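Local coordinates for protein branched-chain-amino-acid aminotransferase (Deinococcus radiodurans, PDB 3UZO) that probably transfers the amino group of leucine, isoleucine or valine to 2-oxoglutarate, using pyridoxal 5'-phosphate as its cofactor, at residues L91-R102 / L113-L123. Numbering follows the deposited sequence.
Sequences LFRPDQNAARMR and LSDEQFIDACL. With PLP (pyridoxal-5'-phosphate), chain C.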
ATOM      1  N   LEU A  91     -25.310  -4.429 -16.172  1.00  9.64           N
ATOM      2  CA  LEU A  91     -23.947  -4.373 -15.663  1.00 10.34           C
ATOM      3  C   LEU A  91     -23.567  -2.966 -16.144  1.00 11.51           C
ATOM      4  O   LEU A  91     -23.652  -2.672 -17.339  1.00 12.20           O
ATOM      5  CB  LEU A  91     -23.084  -5.459 -16.313  1.00 14.90           C
ATOM      6  CG  LEU A  91     -21.694  -5.748 -15.731  1.00 16.66           C
ATOM      7  CD1 LEU A  91     -21.731  -5.867 -14.199  1.00 14.81           C
ATOM      8  CD2 LEU A  91     -21.192  -7.048 -16.354  1.00 15.66           C
ATOM      9  N   PHE A  92     -23.201  -2.094 -15.207  1.00  8.83           N
ATOM     10  CA  PHE A  92     -22.881  -0.696 -15.505  1.00 10.29           C
ATOM     11  C   PHE A  92     -21.425  -0.401 -15.879  1.00 10.66           C
ATOM     12  O   PHE A  92     -20.506  -0.602 -15.085  1.00  9.70           O
ATOM     13  CB  PHE A  92     -23.286   0.163 -14.298  1.00 10.10           C
ATOM     14  CG  PHE A  92     -23.152   1.642 -14.521  1.00 12.18           C
ATOM     15  CD1 PHE A  92     -24.048   2.322 -15.349  1.00 13.05           C
ATOM     16  CD2 PHE A  92     -22.150   2.364 -13.882  1.00 13.72           C
ATOM     17  CE1 PHE A  92     -23.950   3.708 -15.533  1.00 12.35           C
ATOM     18  CE2 PHE A  92     -22.036   3.753 -14.058  1.00 11.67           C
ATOM     19  CZ  PHE A  92     -22.936   4.427 -14.882  1.00 13.36           C
ATOM     20  N   ARG A  93     -21.237   0.084 -17.102  1.00 10.36           N
ATOM     21  CA  ARG A  93     -19.926   0.446 -17.641  1.00 10.05           C
ATOM     22  C   ARG A  93     -18.720  -0.428 -17.248  1.00 11.14           C
ATOM     23  O   ARG A  93     -17.666   0.095 -16.861  1.00  8.49           O
ATOM     24  CB  ARG A  93     -19.637   1.914 -17.287  1.00 12.02           C
ATOM     25  CG  ARG A  93     -20.804   2.850 -17.574  1.00  9.48           C
ATOM     26  CD  ARG A  93     -20.379   4.309 -17.562  1.00 12.65           C
ATOM     27  NE  ARG A  93     -19.534   4.618 -18.714  1.00 12.98           N
ATOM     28  CZ  ARG A  93     -18.908   5.772 -18.907  1.00 14.12           C
ATOM     29  NH1 ARG A  93     -19.021   6.754 -18.020  1.00 14.32           N
ATOM     30  NH2 ARG A  93     -18.173   5.941 -19.995  1.00 12.27           N
ATOM     31  N   PRO A  94     -18.839  -1.764 -17.378  1.00  7.31           N
ATOM     32  CA  PRO A  94     -17.722  -2.641 -17.015  1.00  8.07           C
ATOM     33  C   PRO A  94     -16.454  -2.417 -17.836  1.00  8.97           C
ATOM     34  O   PRO A  94     -15.354  -2.718 -17.378  1.00 11.13           O
ATOM     35  CB  PRO A  94     -18.305  -4.038 -17.212  1.00 10.83           C
ATOM     36  CG  PRO A  94     -19.245  -3.827 -18.379  1.00 10.62           C
ATOM     37  CD  PRO A  94     -19.936  -2.541 -17.990  1.00  9.92           C
ATOM     38  N   ASP A  95     -16.610  -1.886 -19.043  1.00  7.65           N
ATOM     39  CA  ASP A  95     -15.464  -1.594 -19.895  1.00  9.92           C
ATOM     40  C   ASP A  95     -14.581  -0.528 -19.232  1.00  8.67           C
ATOM     41  O   ASP A  95     -13.360  -0.549 -19.358  1.00 10.43           O
ATOM     42  CB  ASP A  95     -15.942  -1.098 -21.264  1.00 13.93           C
ATOM     43  CG  ASP A  95     -16.732   0.203 -21.181  1.00 15.64           C
ATOM     44  OD1 ASP A  95     -17.818   0.223 -20.551  1.00 12.11           O
ATOM     45  OD2 ASP A  95     -16.259   1.208 -21.746  1.00 13.67           O
ATOM     46  N   GLN A  96     -15.207   0.406 -18.526  1.00  8.27           N
ATOM     47  CA  GLN A  96     -14.457   1.464 -17.851  1.00  9.23           C
ATOM     48  C   GLN A  96     -13.612   0.865 -16.725  1.00  9.58           C
ATOM     49  O   GLN A  96     -12.447   1.218 -16.560  1.00  9.04           O
ATOM     50  CB  GLN A  96     -15.421   2.524 -17.307  1.00 11.41           C
ATOM     51  CG  GLN A  96     -16.160   3.290 -18.402  1.00 12.45           C
ATOM     52  CD  GLN A  96     -15.203   3.989 -19.349  1.00 14.79           C
ATOM     53  OE1 GLN A  96     -14.436   4.852 -18.939  1.00 15.57           O
ATOM     54  NE2 GLN A  96     -15.238   3.609 -20.621  1.00 15.87           N
ATOM     55  N   ASN A  97     -14.198  -0.058 -15.964  1.00 10.69           N
ATOM     56  CA  ASN A  97     -13.475  -0.717 -14.874  1.00 11.45           C
ATOM     57  C   ASN A  97     -12.311  -1.535 -15.417  1.00 11.85           C
ATOM     58  O   ASN A  97     -11.238  -1.545 -14.829  1.00 12.05           O
ATOM     59  CB  ASN A  97     -14.399  -1.658 -14.097  1.00  8.60           C
ATOM     60  CG  ASN A  97     -15.513  -0.925 -13.391  1.00  8.58           C
ATOM     61  OD1 ASN A  97     -15.375  -0.497 -12.241  1.00  8.90           O
ATOM     62  ND2 ASN A  97     -16.618  -0.762 -14.076  1.00  5.10           N
ATOM     63  N   ALA A  98     -12.532  -2.236 -16.531  1.00 10.76           N
ATOM     64  CA  ALA A  98     -11.480  -3.056 -17.126  1.00 11.01           C
ATOM     65  C   ALA A  98     -10.306  -2.176 -17.518  1.00 11.16           C
ATOM     66  O   ALA A  98      -9.159  -2.511 -17.251  1.00  9.04           O
ATOM     67  CB  ALA A  98     -12.001  -3.798 -18.358  1.00 10.23           C
ATOM     68  N   ALA A  99     -10.600  -1.056 -18.169  1.00 11.27           N
ATOM     69  CA  ALA A  99      -9.552  -0.134 -18.594  1.00  9.37           C
ATOM     70  C   ALA A  99      -8.813   0.428 -17.381  1.00 10.21           C
ATOM     71  O   ALA A  99      -7.581   0.528 -17.375  1.00  8.14           O
ATOM     72  CB  ALA A  99     -10.162   1.002 -19.413  1.00  6.99           C
ATOM     73  N   ARG A 100      -9.561   0.786 -16.343  1.00 11.02           N
ATOM     74  CA  ARG A 100      -8.919   1.335 -15.164  1.00 11.93           C
ATOM     75  C   ARG A 100      -8.050   0.310 -14.458  1.00 12.34           C
ATOM     76  O   ARG A 100      -6.980   0.648 -13.954  1.00 10.19           O
ATOM     77  CB  ARG A 100      -9.951   1.896 -14.178  1.00 13.54           C
ATOM     78  CG  ARG A 100      -9.308   2.659 -13.022  1.00 11.81           C
ATOM     79  CD  ARG A 100     -10.332   3.415 -12.207  1.00 12.42           C
ATOM     80  NE  ARG A 100     -11.239   2.519 -11.500  1.00 12.79           N
ATOM     81  CZ  ARG A 100     -12.304   2.932 -10.819  1.00 16.12           C
ATOM     82  NH1 ARG A 100     -12.585   4.231 -10.763  1.00 11.84           N
ATOM     83  NH2 ARG A 100     -13.085   2.052 -10.200  1.00 15.04           N
ATOM     84  N   MET A 101      -8.487  -0.945 -14.419  1.00 12.62           N
ATOM     85  CA  MET A 101      -7.682  -1.943 -13.740  1.00 13.38           C
ATOM     86  C   MET A 101      -6.408  -2.187 -14.525  1.00 14.18           C
ATOM     87  O   MET A 101      -5.400  -2.597 -13.959  1.00 13.75           O
ATOM     88  CB  MET A 101      -8.440  -3.255 -13.555  1.00 16.44           C
ATOM     89  CG  MET A 101      -7.804  -4.134 -12.487  1.00 18.62           C
ATOM     90  SD  MET A 101      -8.797  -5.579 -12.097  1.00 18.88           S
ATOM     91  CE  MET A 101      -8.303  -6.628 -13.414  1.00 15.74           C
ATOM     92  N   ARG A 102      -6.458  -1.933 -15.831  1.00 10.98           N
ATOM     93  CA  ARG A 102      -5.280  -2.087 -16.679  1.00 12.05           C
ATOM     94  C   ARG A 102      -4.264  -1.026 -16.247  1.00 11.05           C
ATOM     95  O   ARG A 102      -3.050  -1.268 -16.216  1.00 10.44           O
ATOM     96  CB  ARG A 102      -5.665  -1.876 -18.143  1.00 17.95           C
ATOM     97  CG  ARG A 102      -4.963  -2.806 -19.107  1.00 21.37           C
ATOM     98  CD  ARG A 102      -5.962  -3.501 -20.003  1.00 19.41           C
ATOM     99  NE  ARG A 102      -6.799  -2.558 -20.741  1.00 14.59           N
ATOM    100  CZ  ARG A 102      -8.095  -2.742 -20.952  1.00 14.85           C
ATOM    101  NH1 ARG A 102      -8.694  -3.830 -20.481  1.00 14.90           N
ATOM    102  NH2 ARG A 102      -8.795  -1.850 -21.635  1.00 14.31           N
ATOM    103  N   LEU A 113      -5.240  -7.264 -17.860  1.00 14.16           N
ATOM    104  CA  LEU A 113      -6.362  -8.107 -18.259  1.00 12.94           C
ATOM    105  C   LEU A 113      -7.183  -7.367 -19.310  1.00 12.15           C
ATOM    106  O   LEU A 113      -7.524  -6.198 -19.135  1.00 10.92           O
ATOM    107  CB  LEU A 113      -7.240  -8.428 -17.057  1.00 20.07           C
ATOM    108  CG  LEU A 113      -6.646  -9.452 -16.095  1.00 22.15           C
ATOM    109  CD1 LEU A 113      -7.329  -9.315 -14.771  1.00 25.45           C
ATOM    110  CD2 LEU A 113      -6.801 -10.863 -16.652  1.00 21.98           C
ATOM    111  N   SER A 114      -7.489  -8.047 -20.408  1.00 14.74           N
ATOM    112  CA  SER A 114      -8.261  -7.447 -21.487  1.00 14.09           C
ATOM    113  C   SER A 114      -9.714  -7.268 -21.055  1.00 13.73           C
ATOM    114  O   SER A 114     -10.160  -7.899 -20.098  1.00 14.31           O
ATOM    115  CB  SER A 114      -8.221  -8.353 -22.720  1.00 10.69           C
ATOM    116  OG  SER A 114      -8.957  -9.547 -22.494  1.00  8.52           O
ATOM    117  N   ASP A 115     -10.441  -6.401 -21.756  1.00  8.06           N
ATOM    118  CA  ASP A 115     -11.861  -6.174 -21.465  1.00 11.39           C
ATOM    119  C   ASP A 115     -12.563  -7.523 -21.608  1.00  9.93           C
ATOM    120  O   ASP A 115     -13.469  -7.873 -20.847  1.00  9.63           O
ATOM    121  CB  ASP A 115     -12.480  -5.216 -22.487  1.00 13.51           C
ATOM    122  CG  ASP A 115     -12.023  -3.786 -22.312  1.00 16.48           C
ATOM    123  OD1 ASP A 115     -12.592  -2.908 -22.999  1.00 15.80           O
ATOM    124  OD2 ASP A 115     -11.107  -3.533 -21.499  1.00 15.61           O
ATOM    125  N   GLU A 116     -12.130  -8.260 -22.623  1.00  9.74           N
ATOM    126  CA  GLU A 116     -12.659  -9.575 -22.948  1.00 12.61           C
ATOM    127  C   GLU A 116     -12.724 -10.500 -21.738  1.00 10.97           C
ATOM    128  O   GLU A 116     -13.785 -11.010 -21.377  1.00 12.15           O
ATOM    129  CB  GLU A 116     -11.772 -10.213 -24.023  1.00 33.87           C
ATOM    130  CG  GLU A 116     -12.031 -11.684 -24.278  1.00 39.60           C
ATOM    131  CD  GLU A 116     -13.154 -11.916 -25.257  1.00 43.59           C
ATOM    132  OE1 GLU A 116     -14.293 -11.480 -24.976  1.00 46.73           O
ATOM    133  OE2 GLU A 116     -12.892 -12.533 -26.312  1.00 45.54           O
ATOM    134  N   GLN A 117     -11.576 -10.729 -21.117  1.00 13.47           N
ATOM    135  CA  GLN A 117     -11.526 -11.619 -19.971  1.00 13.64           C
ATOM    136  C   GLN A 117     -12.115 -10.986 -18.715  1.00 12.93           C
ATOM    137  O   GLN A 117     -12.718 -11.678 -17.890  1.00 13.58           O
ATOM    138  CB  GLN A 117     -10.084 -12.063 -19.713  1.00  8.54           C
ATOM    139  CG  GLN A 117      -9.927 -13.037 -18.532  1.00 10.89           C
ATOM    140  CD  GLN A 117      -8.577 -13.747 -18.532  1.00 15.15           C
ATOM    141  OE1 GLN A 117      -7.623 -13.291 -19.166  1.00 14.90           O
ATOM    142  NE2 GLN A 117      -8.489 -14.862 -17.806  1.00 15.21           N
ATOM    143  N   PHE A 118     -11.954  -9.675 -18.576  1.00  9.81           N
ATOM    144  CA  PHE A 118     -12.466  -8.979 -17.401  1.00 10.26           C
ATOM    145  C   PHE A 118     -13.983  -9.015 -17.369  1.00  8.69           C
ATOM    146  O   PHE A 118     -14.602  -9.422 -16.370  1.00  8.53           O
ATOM    147  CB  PHE A 118     -11.976  -7.523 -17.394  1.00 13.75           C
ATOM    148  CG  PHE A 118     -12.386  -6.736 -16.171  1.00 12.09           C
ATOM    149  CD1 PHE A 118     -11.493  -6.537 -15.119  1.00 13.67           C
ATOM    150  CD2 PHE A 118     -13.659  -6.176 -16.077  1.00 14.34           C
ATOM    151  CE1 PHE A 118     -11.862  -5.786 -13.991  1.00 11.95           C
ATOM    152  CE2 PHE A 118     -14.038  -5.422 -14.950  1.00 11.40           C
ATOM    153  CZ  PHE A 118     -13.133  -5.228 -13.908  1.00 10.75           C
ATOM    154  N   ILE A 119     -14.586  -8.583 -18.467  1.00  5.96           N
ATOM    155  CA  ILE A 119     -16.035  -8.543 -18.560  1.00  6.42           C
ATOM    156  C   ILE A 119     -16.610  -9.955 -18.548  1.00  8.29           C
ATOM    157  O   ILE A 119     -17.651 -10.204 -17.937  1.00  6.85           O
ATOM    158  CB  ILE A 119     -16.485  -7.801 -19.832  1.00 12.72           C
ATOM    159  CG1 ILE A 119     -15.914  -6.377 -19.834  1.00 15.79           C
ATOM    160  CG2 ILE A 119     -18.002  -7.754 -19.900  1.00 14.90           C
ATOM    161  CD1 ILE A 119     -16.329  -5.533 -21.037  1.00 20.29           C
ATOM    162  N   ASP A 120     -15.940 -10.884 -19.219  1.00 13.66           N
ATOM    163  CA  ASP A 120     -16.436 -12.252 -19.234  1.00 14.38           C
ATOM    164  C   ASP A 120     -16.427 -12.826 -17.820  1.00 13.44           C
ATOM    165  O   ASP A 120     -17.324 -13.586 -17.448  1.00 11.95           O
ATOM    166  CB  ASP A 120     -15.587 -13.133 -20.154  1.00 20.06           C
ATOM    167  CG  ASP A 120     -16.046 -14.580 -20.143  1.00 23.19           C
ATOM    168  OD1 ASP A 120     -15.428 -15.402 -19.439  1.00 24.37           O
ATOM    169  OD2 ASP A 120     -17.046 -14.886 -20.824  1.00 22.77           O
ATOM    170  N   ALA A 121     -15.424 -12.456 -17.027  1.00  9.60           N
ATOM    171  CA  ALA A 121     -15.343 -12.947 -15.652  1.00 11.13           C
ATOM    172  C   ALA A 121     -16.520 -12.418 -14.815  1.00 11.46           C
ATOM    173  O   ALA A 121     -17.148 -13.167 -14.072  1.00 10.04           O
ATOM    174  CB  ALA A 121     -14.014 -12.533 -15.014  1.00  6.19           C
ATOM    175  N   CYS A 122     -16.824 -11.130 -14.926  1.00  9.27           N
ATOM    176  CA  CYS A 122     -17.947 -10.601 -14.163  1.00  8.89           C
ATOM    177  C   CYS A 122     -19.271 -11.215 -14.648  1.00  8.95           C
ATOM    178  O   CYS A 122     -20.133 -11.536 -13.833  1.00  7.99           O
ATOM    179  CB  CYS A 122     -17.983  -9.070 -14.228  1.00 69.95           C
ATOM    180  SG  CYS A 122     -17.982  -8.378 -15.869  1.00 72.53           S
ATOM    181  N   LEU A 123     -19.431 -11.398 -15.958  1.00  7.55           N
ATOM    182  CA  LEU A 123     -20.665 -12.003 -16.471  1.00 10.53           C
ATOM    183  C   LEU A 123     -20.830 -13.406 -15.891  1.00 10.08           C
ATOM    184  O   LEU A 123     -21.910 -13.763 -15.414  1.00  9.59           O
ATOM    185  CB  LEU A 123     -20.648 -12.073 -18.000  1.00 12.76           C
ATOM    186  CG  LEU A 123     -20.706 -10.723 -18.722  1.00 13.18           C
ATOM    187  CD1 LEU A 123     -20.520 -10.922 -20.215  1.00 14.52           C
ATOM    188  CD2 LEU A 123     -22.043 -10.044 -18.414  1.00 12.91           C
TER
HETATM  189  N1  PLP C 371     -12.274   7.366  -4.725  1.00 16.36           N
HETATM  190  C2  PLP C 371     -11.782   6.235  -4.069  1.00 18.91           C
HETATM  191  C2A PLP C 371     -10.611   6.410  -3.099  1.00 19.00           C
HETATM  192  C3  PLP C 371     -12.404   4.965  -4.349  1.00 18.78           C
HETATM  193  O3  PLP C 371     -11.963   3.853  -3.737  1.00 21.30           O
HETATM  194  C4  PLP C 371     -13.504   4.886  -5.292  1.00 18.10           C
HETATM  195  C4A PLP C 371     -14.137   3.461  -5.576  1.00 20.36           C
HETATM  196  C5  PLP C 371     -13.969   6.128  -5.938  1.00 16.87           C
HETATM  197  C6  PLP C 371     -13.345   7.340  -5.642  1.00 16.61           C
HETATM  198  C5A PLP C 371     -15.078   6.208  -6.914  1.00 16.43           C
HETATM  199  O4P PLP C 371     -14.824   5.535  -8.118  1.00 15.57           O
HETATM  200  P   PLP C 371     -15.969   4.702  -8.839  1.00 15.74           P
HETATM  201  O1P PLP C 371     -16.487   3.594  -7.985  1.00 14.38           O
HETATM  202  O2P PLP C 371     -15.244   4.194 -10.109  1.00 15.03           O
HETATM  203  O3P PLP C 371     -16.975   5.720  -9.293  1.00 13.87           O
HETATM  204  O   HOH W   1      -8.442  -5.226 -16.792  1.00 15.11           O
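Ala-98 and Asp-115 mark where the backbones of helices 94-102 and 115-123 come nearest, CA to CA 5.4 Å; the helix axes approach to 9.2 Å with their directions 125° apart, a steep crossing nearer to perpendicular than to antiparallel. The small Ala-98 permits this closeness and receives the ring of Phe-118, a knob in the hole made by Pro-94, Asn-97, Ala-98 and Met-101. Ala-98 CA stands 3.8 Å from the Phe-118 ring centroid, only 7° off the normal, a CH-pi contact over the face. Met-101 instead reaches the ring's edge, in its plane, its SD 3.6 Å from Phe-118 CE1: a Met-aromatic contact. With CG of Phe-118 opposite the backbone N (chi1 -177°), the ring extends into this hole and also packs on Pro-146 of strand 141-151, and Met-101 meets Val-148 of the same strand, so both helices pack on the antiparallel sheet.

The partly exposed side is polar. Arg-102, bent at chi2 and chi3, brings its guanidinium across Asp-115 end-on: NH1 (2.6 Å) and NH2 (2.9 Å) both bond Asp-115 OD2. Arg-102 NH1 also donates to a lone pair of Leu-113 O (3.0 Å) in a nearly straight bond, and a water joins that carbonyl to Ala-98 O. Ser-114, the N-cap of helix 115-123, accepts from Gln-117 N through its OG.

Arg-100, on the same helix as Arg-102, points elsewhere, its NH1 donating to PLP O2P at 2.7 Å. Chemically, three guanidinium bonds fix Arg-102 against the start of helix 115-123, while apolar packing joins that helix to the helix whose Arg-100 binds the cofactor phosphate.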